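Long-range contacts in immune protein (Enterobacter cloacae, PDB 6D7Y), which probably acts as the immunity protein that binds and neutralises the toxic C-terminal tip of CdiA in contact-dependent growth inhibition: residues Phe5-Glu10 and Lys110-Phe115; Leu63-Ser68 and Leu85-Tyr90. All coordinates share one frame; numbering follows the deposited sequence.

In the fold
Both contacts reach the same antiparallel sheet, with centres about 17 Å apart on opposite sides of the centre of the chain. Interaction 1 sets helix 105-126 against strand 3-10 and is fully buried; no hydrogen bond crosses it, and mostly methyl groups, a selenium atom and an aromatic face meet. Interaction 2 joins two neighbouring strands within the sheet, so main-chain hydrogen bonds dominate, with a largely apolar, helix-covered face on one side and a partly exposed, water-bridged face on the other. The two share no strand: 93-102 lies between 78-90 and 3-10. In sequence, the hairpin of interaction 2 falls between the two segments of interaction 1.

Interaction 1. Residues Phe5-Glu10 and Lys110-Phe115; sequences FEVIFE and KVMLEF
V7 presents both its methyl groups to helix 105-126. V7 CG2 sits over one face of the F115 ring, 3.9 Å from the ring centroid and 21° off the normal, displaced toward the rim beside CD1 and CE1; this is a CH-pi contact. V7 CG1 lies nearer the root of the same ring, 3.8 Å from F115 CG, and also meets the selenium of selenomethionine M112, V7 CG1 to M112 SE being 3.8 Å. The V7 and M112 side chains run past each other in opposite directions. At the end of its chain M112 CE comes to 3.5 Å from F5 CB and also lies 3.6 Å from the backbone oxygen of E6, while its approach to the F5 ring is oblique. The bend at chi2 of M112 (-76°) brings CE to this place near F5, although the CB of M112 does not point straight at the strand.

Around this shell, F105 meets the F5 ring edge-to-face and M119 touches V7 from the next turn of the helix. F115 also touches F72 and V74 of strand 63-75. The strand itself is held by backbone hydrogen bonds to strands 93-102 and 130-135, while E6, whose side chain starts away from the helix, uses OE2 to accept a hydrogen bond from A138 N. Helix segment and strand segment run almost parallel, 10° apart with axes 10.0 Å from each other, an apolar arrangement typical of an alpha+beta fold in which a long helix packs on one face of an antiparallel sheet.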
ATOM      1  N   PHE B   5      -5.147   8.110   6.790  1.00 19.66           N
ATOM      2  CA  PHE B   5      -5.662   7.834   5.449  1.00 19.48           C
ATOM      3  C   PHE B   5      -4.980   6.610   4.879  1.00 19.81           C
ATOM      4  O   PHE B   5      -3.942   6.178   5.372  1.00 19.83           O
ATOM      5  CB  PHE B   5      -5.480   9.026   4.521  1.00 19.54           C
ATOM      6  CG  PHE B   5      -6.271  10.239   4.933  1.00 19.55           C
ATOM      7  CD1 PHE B   5      -7.572  10.416   4.516  1.00 19.39           C
ATOM      8  CD2 PHE B   5      -5.719  11.175   5.783  1.00 20.10           C
ATOM      9  CE1 PHE B   5      -8.332  11.504   4.928  1.00 19.61           C
ATOM     10  CE2 PHE B   5      -6.466  12.279   6.180  1.00 20.61           C
ATOM     11  CZ  PHE B   5      -7.763  12.452   5.757  1.00 20.29           C
ATOM     12  N   GLU B   6      -5.577   6.007   3.855  1.00 20.08           N
ATOM     13  CA  GLU B   6      -4.922   4.881   3.263  1.00 21.30           C
ATOM     14  C   GLU B   6      -5.323   4.668   1.807  1.00 20.50           C
ATOM     15  O   GLU B   6      -6.373   5.118   1.372  1.00 19.76           O
ATOM     16  CB  GLU B   6      -5.121   3.578   4.071  1.00 23.66           C
ATOM     17  CG  GLU B   6      -6.437   2.898   3.903  1.00 25.51           C
ATOM     18  CD  GLU B   6      -6.620   1.619   4.743  1.00 27.24           C
ATOM     19  OE1 GLU B   6      -5.645   0.928   5.140  1.00 29.24           O
ATOM     20  OE2 GLU B   6      -7.794   1.298   4.993  1.00 26.86           O
ATOM     21  N   VAL B   7      -4.414   4.051   1.070  1.00 20.77           N
ATOM     22  CA  VAL B   7      -4.666   3.649  -0.313  1.00 21.09           C
ATOM     23  C   VAL B   7      -4.399   2.154  -0.342  1.00 21.56           C
ATOM     24  O   VAL B   7      -3.506   1.649   0.348  1.00 20.78           O
ATOM     25  CB  VAL B   7      -3.857   4.411  -1.383  1.00 21.97           C
ATOM     26  CG1 VAL B   7      -4.192   5.892  -1.353  1.00 21.72           C
ATOM     27  CG2 VAL B   7      -2.362   4.179  -1.236  1.00 22.57           C
ATOM     28  N   ILE B   8      -5.173   1.443  -1.165  1.00 21.87           N
ATOM     29  CA  ILE B   8      -5.088   0.007  -1.241  1.00 23.09           C
ATOM     30  C   ILE B   8      -5.028  -0.522  -2.672  1.00 24.13           C
ATOM     31  O   ILE B   8      -5.787  -0.050  -3.540  1.00 23.84           O
ATOM     32  CB  ILE B   8      -6.395  -0.636  -0.669  1.00 23.54           C
ATOM     33  CG1 ILE B   8      -6.705  -0.192   0.773  1.00 23.09           C
ATOM     34  CG2 ILE B   8      -6.336  -2.159  -0.730  1.00 24.51           C
ATOM     35  CD1 ILE B   8      -5.769  -0.677   1.805  1.00 23.54           C
ATOM     36  N   PHE B   9      -4.111  -1.472  -2.898  1.00 25.31           N
ATOM     37  CA  PHE B   9      -4.038  -2.226  -4.168  1.00 27.56           C
ATOM     38  C   PHE B   9      -4.747  -3.527  -3.756  1.00 28.25           C
ATOM     39  O   PHE B   9      -4.190  -4.329  -2.998  1.00 27.49           O
ATOM     40  CB  PHE B   9      -2.615  -2.550  -4.586  1.00 28.97           C
ATOM     41  CG  PHE B   9      -1.738  -1.359  -4.883  1.00 29.24           C
ATOM     42  CD1 PHE B   9      -0.963  -0.786  -3.882  1.00 29.30           C
ATOM     43  CD2 PHE B   9      -1.620  -0.861  -6.180  1.00 30.72           C
ATOM     44  CE1 PHE B   9      -0.116   0.278  -4.161  1.00 29.87           C
ATOM     45  CE2 PHE B   9      -0.777   0.208  -6.465  1.00 31.05           C
ATOM     46  CZ  PHE B   9      -0.017   0.773  -5.448  1.00 30.51           C
ATOM     47  N   GLU B  10      -5.979  -3.736  -4.228  1.00 29.77           N
ATOM     48  CA  GLU B  10      -6.765  -4.905  -3.833  1.00 31.32           C
ATOM     49  C   GLU B  10      -6.674  -6.027  -4.855  1.00 33.13           C
ATOM     50  O   GLU B  10      -6.826  -5.779  -6.040  1.00 33.69           O
ATOM     51  CB  GLU B  10      -8.221  -4.527  -3.690  1.00 32.15           C
ATOM     52  CG  GLU B  10      -9.089  -5.637  -3.123  1.00 34.32           C
ATOM     53  CD  GLU B  10     -10.552  -5.269  -3.096  1.00 35.42           C
ATOM     54  OE1 GLU B  10     -11.038  -4.763  -4.109  1.00 37.95           O
ATOM     55  OE2 GLU B  10     -11.218  -5.507  -2.066  1.00 36.93           O
ATOM     56  N   LYS B 110      -5.357  16.275  -1.968  1.00 28.88           N
ATOM     57  CA  LYS B 110      -4.338  16.524  -3.001  1.00 31.25           C
ATOM     58  C   LYS B 110      -3.451  15.301  -3.177  1.00 30.53           C
ATOM     59  O   LYS B 110      -3.184  14.881  -4.312  1.00 31.94           O
ATOM     60  CB  LYS B 110      -3.535  17.778  -2.656  1.00 34.29           C
ATOM     61  CG  LYS B 110      -4.391  19.032  -2.686  1.00 36.55           C
ATOM     62  CD  LYS B 110      -3.611  20.272  -2.261  1.00 39.99           C
ATOM     63  CE  LYS B 110      -4.459  21.529  -2.392  1.00 42.25           C
ATOM     64  NZ  LYS B 110      -3.744  22.708  -1.831  1.00 46.16           N
ATOM     65  N   VAL B 111      -3.054  14.702  -2.050  1.00 30.02           N
ATOM     66  CA  VAL B 111      -2.235  13.480  -2.031  1.00 29.74           C
ATOM     67  C   VAL B 111      -3.011  12.324  -2.663  1.00 28.59           C
ATOM     68  O   VAL B 111      -2.464  11.528  -3.446  1.00 28.90           O
ATOM     69  CB  VAL B 111      -1.832  13.123  -0.579  1.00 30.62           C
ATOM     70  CG1 VAL B 111      -1.162  11.755  -0.501  1.00 31.36           C
ATOM     71  CG2 VAL B 111      -0.920  14.200  -0.019  1.00 33.23           C
HETATM   72  N   MSE B 112      -4.300  12.250  -2.356  1.00 27.88           N
HETATM   73  CA  MSE B 112      -5.142  11.197  -2.914  1.00 28.23           C
HETATM   74  C   MSE B 112      -5.199  11.233  -4.425  1.00 28.85           C
HETATM   75  O   MSE B 112      -5.130  10.181  -5.076  1.00 29.30           O
HETATM   76  CB  MSE B 112      -6.549  11.298  -2.322  1.00 28.67           C
HETATM   77  CG  MSE B 112      -6.531  10.905  -0.855  1.00 29.45           C
HETATM   78 SE   MSE B 112      -6.406   8.942  -0.760  1.00 35.85          SE
HETATM   79  CE  MSE B 112      -6.278   8.742   1.167  1.00 29.48           C
ATOM     80  N   LEU B 113      -5.364  12.424  -5.001  1.00 30.20           N
ATOM     81  CA  LEU B 113      -5.415  12.556  -6.459  1.00 31.89           C
ATOM     82  C   LEU B 113      -4.089  12.163  -7.100  1.00 32.16           C
ATOM     83  O   LEU B 113      -4.074  11.588  -8.191  1.00 31.46           O
ATOM     84  CB  LEU B 113      -5.887  13.940  -6.908  1.00 34.98           C
ATOM     85  CG  LEU B 113      -7.374  14.265  -6.702  1.00 37.05           C
ATOM     86  CD1 LEU B 113      -7.666  15.669  -7.198  1.00 39.29           C
ATOM     87  CD2 LEU B 113      -8.279  13.279  -7.434  1.00 37.69           C
ATOM     88  N   GLU B 114      -2.984  12.437  -6.419  1.00 32.60           N
ATOM     89  CA  GLU B 114      -1.677  12.021  -6.919  1.00 34.49           C
ATOM     90  C   GLU B 114      -1.564  10.500  -6.843  1.00 32.19           C
ATOM     91  O   GLU B 114      -1.043   9.881  -7.769  1.00 33.05           O
ATOM     92  CB  GLU B 114      -0.536  12.723  -6.176  1.00 37.46           C
ATOM     93  CG  GLU B 114      -0.457  14.222  -6.436  1.00 41.00           C
ATOM     94  CD  GLU B 114      -0.123  14.615  -7.879  1.00 46.14           C
ATOM     95  OE1 GLU B 114      -0.023  15.835  -8.135  1.00 53.18           O
ATOM     96  OE2 GLU B 114       0.046  13.747  -8.772  1.00 48.45           O
ATOM     97  N   PHE B 115      -2.066   9.890  -5.761  1.00 29.78           N
ATOM     98  CA  PHE B 115      -2.059   8.425  -5.674  1.00 28.58           C
ATOM     99  C   PHE B 115      -2.907   7.808  -6.769  1.00 28.34           C
ATOM    100  O   PHE B 115      -2.514   6.799  -7.368  1.00 28.06           O
ATOM    101  CB  PHE B 115      -2.555   7.908  -4.319  1.00 26.81           C
ATOM    102  CG  PHE B 115      -1.470   7.693  -3.310  1.00 26.50           C
ATOM    103  CD1 PHE B 115      -0.605   6.615  -3.448  1.00 27.98           C
ATOM    104  CD2 PHE B 115      -1.351   8.506  -2.204  1.00 26.74           C
ATOM    105  CE1 PHE B 115       0.393   6.372  -2.520  1.00 28.81           C
ATOM    106  CE2 PHE B 115      -0.364   8.263  -1.260  1.00 27.70           C
ATOM    107  CZ  PHE B 115       0.510   7.192  -1.419  1.00 27.93           C
TER

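Interaction 2. Residues Leu63-Ser68 and Leu85-Tyr90; sequences LYFGVS and LRVLKY
F65 and V87 form the tight centre of this strand pair. Their side chains lie side by side and point the same way, V87 CB standing over one face of the F65 ring, 3.9 Å from its centroid, in a CH-pi contact. F65 CG occupies the position between backbone N and carbonyl carbon (chi1 72°), which turns the ring across to its neighbour. Next along, V67 CG1 presses on L85 CD2 at 3.5 Å. F56 of helix 50-58 meets the F65 ring edge-to-face and also touches V87, while F48 packs on F65 and L85 on this largely apolar face. At its far end K89 leads its amine away to the carbonyl oxygens of L57 and F59.

The other face is looser and partly exposed. Here the Y64 and R86 side chains cross at about a right angle, R86 CB lying at the edge of the tyrosine ring, 3.8 Å from Y64 CE1. A water bridges their polar ends, 2.7 Å from Y64 OH and accepting from R86 NE at 2.6 Å. The tyrosine ring folds back over G66, with the backbone N of G66 above one of its faces.

Between the faces, the pairs L63-K89, F65-V87 and V67-L85 each exchange two backbone hydrogen bonds, among them V87 N to F65 O at 2.9 Å. G66 CA adds a close CA-H...O contact to L85 O. Hydrogen-bonded pairs alternating with the non-hydrogen-bonded pairs Y64-L88 and G66-R86 mark an antiparallel strand pair; because 63-75 and 78-90 are consecutive and joined by a short connection, they form a beta hairpin.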
ATOM      1  N   LEU B  63      -1.871 -14.587   6.481  1.00 37.49           N
ATOM      2  CA  LEU B  63      -0.619 -14.012   6.966  1.00 36.61           C
ATOM      3  C   LEU B  63      -0.510 -12.536   6.624  1.00 33.57           C
ATOM      4  O   LEU B  63      -0.961 -12.097   5.587  1.00 31.34           O
ATOM      5  CB  LEU B  63       0.546 -14.766   6.298  1.00 39.00           C
ATOM      6  CG  LEU B  63       2.012 -14.406   6.543  1.00 39.35           C
ATOM      7  CD1 LEU B  63       2.380 -14.548   8.012  1.00 40.58           C
ATOM      8  CD2 LEU B  63       2.909 -15.315   5.699  1.00 41.89           C
ATOM      9  N   TYR B  64       0.128 -11.789   7.512  1.00 32.66           N
ATOM     10  CA  TYR B  64       0.360 -10.368   7.335  1.00 31.66           C
ATOM     11  C   TYR B  64       1.773 -10.022   7.681  1.00 31.18           C
ATOM     12  O   TYR B  64       2.368 -10.656   8.529  1.00 32.10           O
ATOM     13  CB  TYR B  64      -0.519  -9.567   8.322  1.00 31.11           C
ATOM     14  CG  TYR B  64      -0.016  -8.151   8.642  1.00 30.20           C
ATOM     15  CD1 TYR B  64      -0.337  -7.078   7.821  1.00 30.05           C
ATOM     16  CD2 TYR B  64       0.767  -7.897   9.769  1.00 31.55           C
ATOM     17  CE1 TYR B  64       0.119  -5.797   8.098  1.00 31.46           C
ATOM     18  CE2 TYR B  64       1.228  -6.610  10.061  1.00 31.76           C
ATOM     19  CZ  TYR B  64       0.894  -5.565   9.220  1.00 31.78           C
ATOM     20  OH  TYR B  64       1.311  -4.281   9.468  1.00 31.97           O
ATOM     21  N   PHE B  65       2.301  -9.024   6.990  1.00 31.29           N
ATOM     22  CA  PHE B  65       3.559  -8.420   7.395  1.00 32.86           C
ATOM     23  C   PHE B  65       3.461  -6.952   7.026  1.00 30.86           C
ATOM     24  O   PHE B  65       2.734  -6.567   6.107  1.00 29.43           O
ATOM     25  CB  PHE B  65       4.823  -9.115   6.862  1.00 35.70           C
ATOM     26  CG  PHE B  65       5.085  -8.935   5.396  1.00 35.47           C
ATOM     27  CD1 PHE B  65       5.896  -7.904   4.950  1.00 36.36           C
ATOM     28  CD2 PHE B  65       4.596  -9.838   4.478  1.00 37.69           C
ATOM     29  CE1 PHE B  65       6.182  -7.755   3.608  1.00 36.65           C
ATOM     30  CE2 PHE B  65       4.860  -9.694   3.126  1.00 38.54           C
ATOM     31  CZ  PHE B  65       5.655  -8.646   2.689  1.00 37.86           C
ATOM     32  N   GLY B  66       4.146  -6.127   7.795  1.00 31.41           N
ATOM     33  CA  GLY B  66       4.140  -4.712   7.557  1.00 31.13           C
ATOM     34  C   GLY B  66       5.526  -4.167   7.723  1.00 32.57           C
ATOM     35  O   GLY B  66       6.405  -4.808   8.323  1.00 33.83           O
ATOM     36  N   VAL B  67       5.719  -2.979   7.184  1.00 31.34           N
ATOM     37  CA  VAL B  67       6.996  -2.325   7.235  1.00 33.29           C
ATOM     38  C   VAL B  67       6.774  -0.830   7.197  1.00 31.80           C
ATOM     39  O   VAL B  67       5.853  -0.353   6.537  1.00 30.72           O
ATOM     40  CB  VAL B  67       7.901  -2.806   6.064  1.00 36.55           C
ATOM     41  CG1 VAL B  67       7.261  -2.558   4.724  1.00 36.98           C
ATOM     42  CG2 VAL B  67       9.259  -2.151   6.103  1.00 39.25           C
ATOM     43  N   SER B  68       7.575  -0.093   7.960  1.00 32.81           N
ATOM     44  CA  SER B  68       7.496   1.353   7.942  1.00 33.44           C
ATOM     45  C   SER B  68       8.420   1.835   6.842  1.00 33.72           C
ATOM     46  O   SER B  68       9.520   1.295   6.650  1.00 34.66           O
ATOM     47  CB  SER B  68       7.879   1.969   9.296  1.00 36.51           C
ATOM     48  OG  SER B  68       6.919   1.621  10.270  1.00 36.94           O
ATOM     49  N   LEU B  85       3.359   0.253   5.331  1.00 25.11           N
ATOM     50  CA  LEU B  85       3.043  -0.605   4.196  1.00 25.70           C
ATOM     51  C   LEU B  85       2.540  -1.898   4.775  1.00 26.25           C
ATOM     52  O   LEU B  85       3.226  -2.502   5.630  1.00 25.83           O
ATOM     53  CB  LEU B  85       4.291  -0.878   3.394  1.00 28.55           C
ATOM     54  CG  LEU B  85       4.182  -1.803   2.183  1.00 30.78           C
ATOM     55  CD1 LEU B  85       3.333  -1.150   1.128  1.00 32.07           C
ATOM     56  CD2 LEU B  85       5.571  -2.110   1.657  1.00 34.69           C
ATOM     57  N   ARG B  86       1.371  -2.353   4.306  1.00 24.99           N
ATOM     58  CA  ARG B  86       0.762  -3.573   4.806  1.00 26.62           C
ATOM     59  C   ARG B  86       0.585  -4.551   3.648  1.00 27.77           C
ATOM     60  O   ARG B  86       0.118  -4.154   2.587  1.00 27.25           O
ATOM     61  CB  ARG B  86      -0.613  -3.269   5.394  1.00 26.94           C
ATOM     62  CG  ARG B  86      -0.587  -2.251   6.501  1.00 28.98           C
ATOM     63  CD  ARG B  86      -1.948  -1.956   7.113  1.00 30.37           C
ATOM     64  NE  ARG B  86      -2.444  -2.992   8.032  1.00 32.16           N
ATOM     65  CZ  ARG B  86      -3.519  -3.776   7.870  1.00 32.23           C
ATOM     66  NH1 ARG B  86      -4.335  -3.684   6.821  1.00 35.17           N
ATOM     67  NH2 ARG B  86      -3.809  -4.656   8.822  1.00 33.09           N
ATOM     68  N   VAL B  87       0.983  -5.801   3.860  1.00 28.56           N
ATOM     69  CA  VAL B  87       0.840  -6.836   2.847  1.00 29.46           C
ATOM     70  C   VAL B  87       0.100  -7.950   3.543  1.00 30.27           C
ATOM     71  O   VAL B  87       0.549  -8.446   4.570  1.00 29.66           O
ATOM     72  CB  VAL B  87       2.197  -7.311   2.333  1.00 31.56           C
ATOM     73  CG1 VAL B  87       1.997  -8.283   1.168  1.00 31.27           C
ATOM     74  CG2 VAL B  87       3.060  -6.126   1.916  1.00 31.05           C
ATOM     75  N   LEU B  88      -1.033  -8.374   2.987  1.00 32.44           N
ATOM     76  CA  LEU B  88      -1.815  -9.400   3.648  1.00 34.82           C
ATOM     77  C   LEU B  88      -2.368 -10.417   2.695  1.00 34.03           C
ATOM     78  O   LEU B  88      -2.794 -10.057   1.617  1.00 32.33           O
ATOM     79  CB  LEU B  88      -2.957  -8.750   4.447  1.00 37.89           C
ATOM     80  CG  LEU B  88      -3.958  -7.788   3.811  1.00 40.24           C
ATOM     81  CD1 LEU B  88      -5.034  -8.474   3.008  1.00 44.86           C
ATOM     82  CD2 LEU B  88      -4.685  -7.002   4.892  1.00 41.13           C
ATOM     83  N   LYS B  89      -2.333 -11.687   3.088  1.00 35.61           N
ATOM     84  CA  LYS B  89      -2.912 -12.725   2.241  1.00 37.87           C
ATOM     85  C   LYS B  89      -4.055 -13.331   3.061  1.00 38.02           C
ATOM     86  O   LYS B  89      -3.904 -13.605   4.254  1.00 37.10           O
ATOM     87  CB  LYS B  89      -1.898 -13.780   1.729  1.00 42.29           C
ATOM     88  CG  LYS B  89      -1.739 -15.046   2.550  1.00 45.01           C
ATOM     89  CD  LYS B  89      -1.120 -16.158   1.711  1.00 47.91           C
ATOM     90  CE  LYS B  89      -1.284 -17.497   2.401  1.00 50.61           C
ATOM     91  NZ  LYS B  89      -0.988 -18.630   1.494  1.00 55.71           N
ATOM     92  N   TYR B  90      -5.196 -13.505   2.402  1.00 39.85           N
ATOM     93  CA  TYR B  90      -6.424 -14.024   3.002  1.00 40.86           C
ATOM     94  C   TYR B  90      -7.081 -14.946   1.977  1.00 43.32           C
ATOM     95  O   TYR B  90      -6.590 -15.057   0.851  1.00 41.96           O
ATOM     96  CB  TYR B  90      -7.370 -12.867   3.376  1.00 38.71           C
ATOM     97  CG  TYR B  90      -7.669 -11.943   2.228  1.00 37.68           C
ATOM     98  CD1 TYR B  90      -6.743 -10.994   1.845  1.00 37.71           C
ATOM     99  CD2 TYR B  90      -8.891 -11.995   1.530  1.00 39.41           C
ATOM    100  CE1 TYR B  90      -6.980 -10.130   0.789  1.00 37.67           C
ATOM    101  CE2 TYR B  90      -9.148 -11.129   0.465  1.00 39.50           C
ATOM    102  CZ  TYR B  90      -8.171 -10.200   0.096  1.00 38.84           C
ATOM    103  OH  TYR B  90      -8.351  -9.315  -0.950  1.00 39.59           O
TER
HETATM  104  O   HOH W   1      -0.898  -2.917  10.174  0.50 27.67           O